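Side-chain contacts in NADH-rubredoxin oxidoreductase (Clostridium acetobutylicum, PDB 3KLJ), which passes electrons from NADH to rubredoxin through its bound FAD, as part of a dioxygen-scavenging electron transfer chain: residues I315-I320 against A365-K370; K336-M341 against T360-A365. All coordinates share one frame; numbering follows the deposited sequence. Where two conformers were deposited one is given.

Contact 1: residues I315-I320 against A365-K370; sequences ISCGDI and AIDSSK
Between residues 315-320 and 365-370 the backbones come nearest at Cys-317 and Ile-366, whose CA atoms are 7.7 Å apart. Cys-317 is the last residue of strand 312-317. Ile-366 sits in the final turn of helix 356-367. Both CB atoms point at the opposite segment.

In the conformer described here, one of two for Cys-317, the contact is carried by one sulfur and two methyl groups. SG of Cys-317 meets CG2 of Ile-366 at 3.6 Å. It lies equally near CD1, so the sulfur rests against both branches of the isoleucine. The CB of Cys-317 follows behind, 3.8 Å from CD1 of Ile-366. In this conformer SG is anti to the backbone N (chi1 -174°), which carries it across; the other conformer leaves the sulfur contact uncertain. On Ile-366 it is CG2 that lies anti to the backbone N, while CG1 carries CD1 to the cysteine from the other branch.

Asp-367 comes in at the margin: its OD1 is 4.0 Å from this SG of Cys-317, a loose approach and not a hydrogen bond. No hydrogen bond crosses this contact.

The fold here is the C-terminal domain, where helix 356-367 packs on an antiparallel sheet. Cys-317 is held in that sheet by backbone hydrogen bonding with Ala-350. Ile-366 also touches Ala-350 and Ile-347 of strand 346-353, so it covers two neighbouring strands.

Both segments change course just past the contact. Gly-318 takes a positive phi, and Asp-319 then centres an inverse gamma turn. The helix ends in a Schellman motif at Ser-369. Lys-370 N bonds to Ala-365 O at 2.9 Å, and Ser-369 N bonds to Ile-366 O at 3.0 Å.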
loop_
_atom_site.group_PDB
_atom_site.type_symbol
_atom_site.label_atom_id
_atom_site.label_comp_id
_atom_site.label_asym_id
_atom_site.label_seq_id
_atom_site.Cartn_x
_atom_site.Cartn_y
_atom_site.Cartn_z
ATOM N N ILE A 315 3.625 -1.700 -15.601
ATOM C CA ILE A 315 4.819 -1.566 -14.775
ATOM C C ILE A 315 5.443 -0.188 -14.979
ATOM O O ILE A 315 5.601 0.281 -16.113
ATOM C CB ILE A 315 5.874 -2.738 -14.920
ATOM C CG1 ILE A 315 7.047 -2.356 -15.805
ATOM C CG2 ILE A 315 5.244 -4.082 -15.358
ATOM C CD1 ILE A 315 8.235 -1.912 -15.025
ATOM N N SER A 316 5.773 0.456 -13.867
ATOM C CA SER A 316 6.305 1.808 -13.885
ATOM C C SER A 316 7.557 1.851 -13.036
ATOM O O SER A 316 7.578 1.292 -11.935
ATOM C CB SER A 316 5.261 2.804 -13.363
ATOM O OG SER A 316 5.787 4.119 -13.362
ATOM N N CYS A 317 8.579 2.540 -13.542
ATOM C CA CYS A 317 9.885 2.563 -12.888
ATOM C C CYS A 317 10.524 3.941 -12.902
ATOM O O CYS A 317 10.594 4.593 -13.936
ATOM C CB CYS A 317 10.831 1.555 -13.542
ATOM S SG CYS A 317 12.425 1.387 -12.694
ATOM N N GLY A 318 11.005 4.361 -11.735
ATOM C CA GLY A 318 11.690 5.639 -11.590
ATOM C C GLY A 318 10.726 6.801 -11.552
ATOM O O GLY A 318 9.516 6.616 -11.689
ATOM N N ASP A 319 11.275 8.000 -11.368
ATOM C CA ASP A 319 10.492 9.227 -11.248
ATOM C C ASP A 319 9.882 9.656 -12.586
ATOM O O ASP A 319 10.465 10.456 -13.316
ATOM C CB ASP A 319 11.367 10.346 -10.656
ATOM C CG ASP A 319 10.639 11.680 -10.552
ATOM O OD1 ASP A 319 9.454 11.701 -10.146
ATOM O OD2 ASP A 319 11.263 12.718 -10.867
ATOM N N ILE A 320 8.706 9.110 -12.895
ATOM C CA ILE A 320 7.959 9.475 -14.104
ATOM C C ILE A 320 7.326 10.868 -13.982
ATOM O O ILE A 320 7.393 11.672 -14.914
ATOM C CB ILE A 320 6.848 8.433 -14.444
ATOM C CG1 ILE A 320 7.440 7.052 -14.752
ATOM C CG2 ILE A 320 5.997 8.899 -15.618
ATOM C CD1 ILE A 320 8.006 6.885 -16.169
ATOM N N ALA A 365 17.209 -2.746 -16.781
ATOM C CA ALA A 365 18.095 -1.741 -17.377
ATOM C C ALA A 365 18.245 -0.492 -16.505
ATOM O O ALA A 365 19.363 -0.026 -16.279
ATOM C CB ALA A 365 17.607 -1.359 -18.767
ATOM N N ILE A 366 17.118 0.048 -16.034
ATOM C CA ILE A 366 17.116 1.184 -15.104
ATOM C C ILE A 366 17.848 0.828 -13.806
ATOM O O ILE A 366 18.789 1.525 -13.408
ATOM C CB ILE A 366 15.678 1.659 -14.788
ATOM C CG1 ILE A 366 15.053 2.296 -16.035
ATOM C CG2 ILE A 366 15.672 2.654 -13.624
ATOM C CD1 ILE A 366 13.548 2.326 -16.034
ATOM N N ASP A 367 17.413 -0.259 -13.165
ATOM C CA ASP A 367 17.958 -0.694 -11.871
ATOM C C ASP A 367 19.451 -0.989 -11.926
ATOM O O ASP A 367 20.193 -0.576 -11.037
ATOM C CB ASP A 367 17.202 -1.914 -11.334
ATOM C CG ASP A 367 15.839 -1.559 -10.754
ATOM O OD1 ASP A 367 15.457 -0.363 -10.745
ATOM O OD2 ASP A 367 15.138 -2.489 -10.299
ATOM N N SER A 368 19.884 -1.696 -12.971
ATOM C CA SER A 368 21.305 -2.031 -13.159
ATOM C C SER A 368 22.095 -0.861 -13.750
ATOM O O SER A 368 23.315 -0.940 -13.885
ATOM C CB SER A 368 21.459 -3.270 -14.048
ATOM O OG SER A 368 20.986 -3.006 -15.364
ATOM N N SER A 369 21.386 0.212 -14.103
ATOM C CA SER A 369 21.977 1.447 -14.630
ATOM C C SER A 369 22.797 1.189 -15.894
ATOM O O SER A 369 23.950 1.617 -16.016
ATOM C CB SER A 369 22.793 2.167 -13.545
ATOM O OG SER A 369 23.361 3.368 -14.034
ATOM N N LYS A 370 22.176 0.479 -16.832
ATOM C CA LYS A 370 22.797 0.116 -18.096
ATOM C C LYS A 370 22.990 1.337 -18.985
ATOM O O LYS A 370 22.064 2.117 -19.207
ATOM C CB LYS A 370 21.942 -0.921 -18.825
ATOM C CG LYS A 370 22.666 -1.637 -19.954
ATOM C CD LYS A 370 21.737 -2.580 -20.693
ATOM C CE LYS A 370 22.534 -3.698 -21.354
ATOM N NZ LYS A 370 21.632 -4.826 -21.675
#

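Contact 2: residues K336-M341 against T360-A365; sequences KYIVCM and TKLKKA
Leu-362 meets Ile-338 and Cys-340 with one methyl for each. CD1 of Leu-362 lies 4.5 Å from CG2 of Ile-338. CD2 of Leu-362 lies 4.3 Å from SG of Cys-340. This is helix-on-sheet packing in the C-terminal domain: helix 356-367 lays a leucine on strand 337-343 of an antiparallel sheet. All three residues are buried, and the contact is purely apolar.

Ile-338 and Cys-340 are two positions apart on the strand, so both side chains stand on the same face. Cys-340 points its CB at the helix, and its CA is 8.2 Å from that of Leu-362. The leucine extends because CD1 is anti to CA (chi2 165°), which makes this methyl the one that reaches Ile-338.

Beyond these two side chains, Leu-362 also touches Ile-347 and Val-352 of strand 346-353, and Leu-385 at the chain end. The leucine therefore bridges two adjacent strands. Val-339, between the two contact residues, points away from the helix and packs on Val-328 and Ala-351.

The strand is fixed from both edges. Cys-340 is hydrogen-bonded through its backbone with Phe-329, and Val-339 with Ala-351. Within the helix, Lys-364 N bonds to Thr-360 O at 2.9 Å. Just before the strand, NZ of Lys-336 forms a salt bridge with OD1 of Asp-355.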
loop_
_atom_site.group_PDB
_atom_site.type_symbol
_atom_site.label_atom_id
_atom_site.label_comp_id
_atom_site.label_asym_id
_atom_site.label_seq_id
_atom_site.Cartn_x
_atom_site.Cartn_y
_atom_site.Cartn_z
ATOM N N LYS A 336 -0.537 -2.153 -26.377
ATOM C CA LYS A 336 0.475 -1.711 -25.422
ATOM C C LYS A 336 0.893 -0.245 -25.555
ATOM O O LYS A 336 0.751 0.359 -26.610
ATOM C CB LYS A 336 1.700 -2.640 -25.458
ATOM C CG LYS A 336 2.568 -2.532 -26.697
ATOM C CD LYS A 336 3.727 -3.551 -26.673
ATOM C CE LYS A 336 3.256 -4.942 -27.098
ATOM N NZ LYS A 336 4.365 -5.932 -27.127
ATOM N N TYR A 337 1.376 0.318 -24.452
ATOM C CA TYR A 337 1.908 1.664 -24.433
ATOM C C TYR A 337 3.277 1.586 -23.791
ATOM O O TYR A 337 3.464 0.910 -22.764
ATOM C CB TYR A 337 0.993 2.633 -23.649
ATOM C CG TYR A 337 1.601 4.013 -23.491
ATOM C CD1 TYR A 337 1.441 4.991 -24.485
ATOM C CD2 TYR A 337 2.377 4.332 -22.375
ATOM C CE1 TYR A 337 2.013 6.253 -24.357
ATOM C CE2 TYR A 337 2.956 5.589 -22.235
ATOM C CZ TYR A 337 2.767 6.547 -23.230
ATOM O OH TYR A 337 3.347 7.789 -23.101
ATOM N N ILE A 338 4.239 2.262 -24.408
ATOM C CA ILE A 338 5.604 2.299 -23.895
ATOM C C ILE A 338 6.054 3.742 -23.795
ATOM O O ILE A 338 5.864 4.511 -24.728
ATOM C CB ILE A 338 6.585 1.548 -24.821
ATOM C CG1 ILE A 338 6.173 0.079 -24.957
ATOM C CG2 ILE A 338 8.042 1.706 -24.315
ATOM C CD1 ILE A 338 6.755 -0.631 -26.185
ATOM N N VAL A 339 6.633 4.104 -22.654
ATOM C CA VAL A 339 7.349 5.367 -22.541
ATOM C C VAL A 339 8.688 5.122 -21.850
ATOM O O VAL A 339 8.775 4.404 -20.846
ATOM C CB VAL A 339 6.499 6.511 -21.877
ATOM C CG1 VAL A 339 6.153 6.207 -20.413
ATOM C CG2 VAL A 339 7.204 7.853 -22.005
ATOM N N CYS A 340 9.731 5.708 -22.420
ATOM C CA CYS A 340 11.081 5.479 -21.962
ATOM C C CYS A 340 11.787 6.837 -21.878
ATOM O O CYS A 340 11.841 7.583 -22.860
ATOM C CB CYS A 340 11.748 4.510 -22.950
ATOM S SG CYS A 340 13.457 4.173 -22.728
ATOM N N MET A 341 12.295 7.168 -20.693
ATOM C CA MET A 341 12.901 8.480 -20.444
ATOM C C MET A 341 14.391 8.349 -20.143
ATOM O O MET A 341 14.800 7.571 -19.275
ATOM C CB MET A 341 12.173 9.205 -19.309
ATOM C CG MET A 341 10.688 9.399 -19.569
ATOM S SD MET A 341 9.784 10.233 -18.247
ATOM C CE MET A 341 8.202 10.495 -19.045
ATOM N N THR A 360 9.624 -5.250 -17.468
ATOM C CA THR A 360 10.637 -5.905 -16.631
ATOM C C THR A 360 12.063 -5.708 -17.181
ATOM O O THR A 360 13.011 -5.479 -16.414
ATOM C CB THR A 360 10.316 -7.402 -16.473
ATOM O OG1 THR A 360 9.028 -7.538 -15.848
ATOM C CG2 THR A 360 11.383 -8.123 -15.623
ATOM N N LYS A 361 12.208 -5.795 -18.502
ATOM C CA LYS A 361 13.507 -5.561 -19.149
ATOM C C LYS A 361 13.956 -4.126 -18.919
ATOM O O LYS A 361 15.107 -3.886 -18.574
ATOM C CB LYS A 361 13.435 -5.837 -20.651
ATOM C CG LYS A 361 13.358 -7.307 -21.017
ATOM C CD LYS A 361 13.222 -7.441 -22.527
ATOM C CE LYS A 361 13.140 -8.888 -22.963
ATOM N NZ LYS A 361 11.805 -9.500 -22.657
ATOM N N LEU A 362 13.038 -3.180 -19.117
ATOM C CA LEU A 362 13.317 -1.761 -18.881
ATOM C C LEU A 362 13.653 -1.497 -17.413
ATOM O O LEU A 362 14.591 -0.770 -17.110
ATOM C CB LEU A 362 12.146 -0.889 -19.337
ATOM C CG LEU A 362 11.926 -0.791 -20.858
ATOM C CD1 LEU A 362 10.557 -0.227 -21.136
ATOM C CD2 LEU A 362 13.001 0.052 -21.539
ATOM N N LYS A 363 12.896 -2.132 -16.518
ATOM C CA LYS A 363 13.137 -2.104 -15.071
ATOM C C LYS A 363 14.570 -2.516 -14.741
ATOM O O LYS A 363 15.280 -1.801 -14.021
ATOM C CB LYS A 363 12.164 -3.059 -14.373
ATOM C CG LYS A 363 11.889 -2.767 -12.896
ATOM C CD LYS A 363 11.755 -4.042 -12.039
ATOM C CE LYS A 363 10.824 -5.112 -12.634
ATOM N NZ LYS A 363 10.926 -6.421 -11.886
ATOM N N LYS A 364 14.983 -3.667 -15.274
ATOM C CA LYS A 364 16.325 -4.209 -15.050
ATOM C C LYS A 364 17.397 -3.244 -15.558
ATOM O O LYS A 364 18.359 -2.953 -14.846
ATOM C CB LYS A 364 16.477 -5.585 -15.713
ATOM C CG LYS A 364 15.946 -6.756 -14.878
ATOM C CD LYS A 364 16.026 -8.077 -15.640
ATOM C CE LYS A 364 16.006 -9.287 -14.714
ATOM N NZ LYS A 364 14.705 -9.462 -14.003
ATOM N N ALA A 365 17.209 -2.746 -16.781
ATOM C CA ALA A 365 18.095 -1.741 -17.377
ATOM C C ALA A 365 18.245 -0.492 -16.505
ATOM O O ALA A 365 19.363 -0.026 -16.279
ATOM C CB ALA A 365 17.607 -1.359 -18.767
#

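How the contacts relate
Both contacts set helix 356-367 on the same antiparallel sheet, with centres 7 Å apart. Contact 2 is buried; contact 1 is at the surface and buries about a third more area, 126 against 94 Å². Each sets a cysteine sulfur against a branched side chain: two methyls of Ile-366 in contact 1, in the conformer given, but one methyl of Leu-362 in contact 2, where the other goes to Ile-338. Contact 1 also has a carboxylate at its edge, while contact 2 has no polar group in it. Leu-362 and Ile-366 are one helical turn apart and both touch Ile-347. The segments also meet directly: CD1 of Ile-315 lies 4.1 Å from CB of Lys-363.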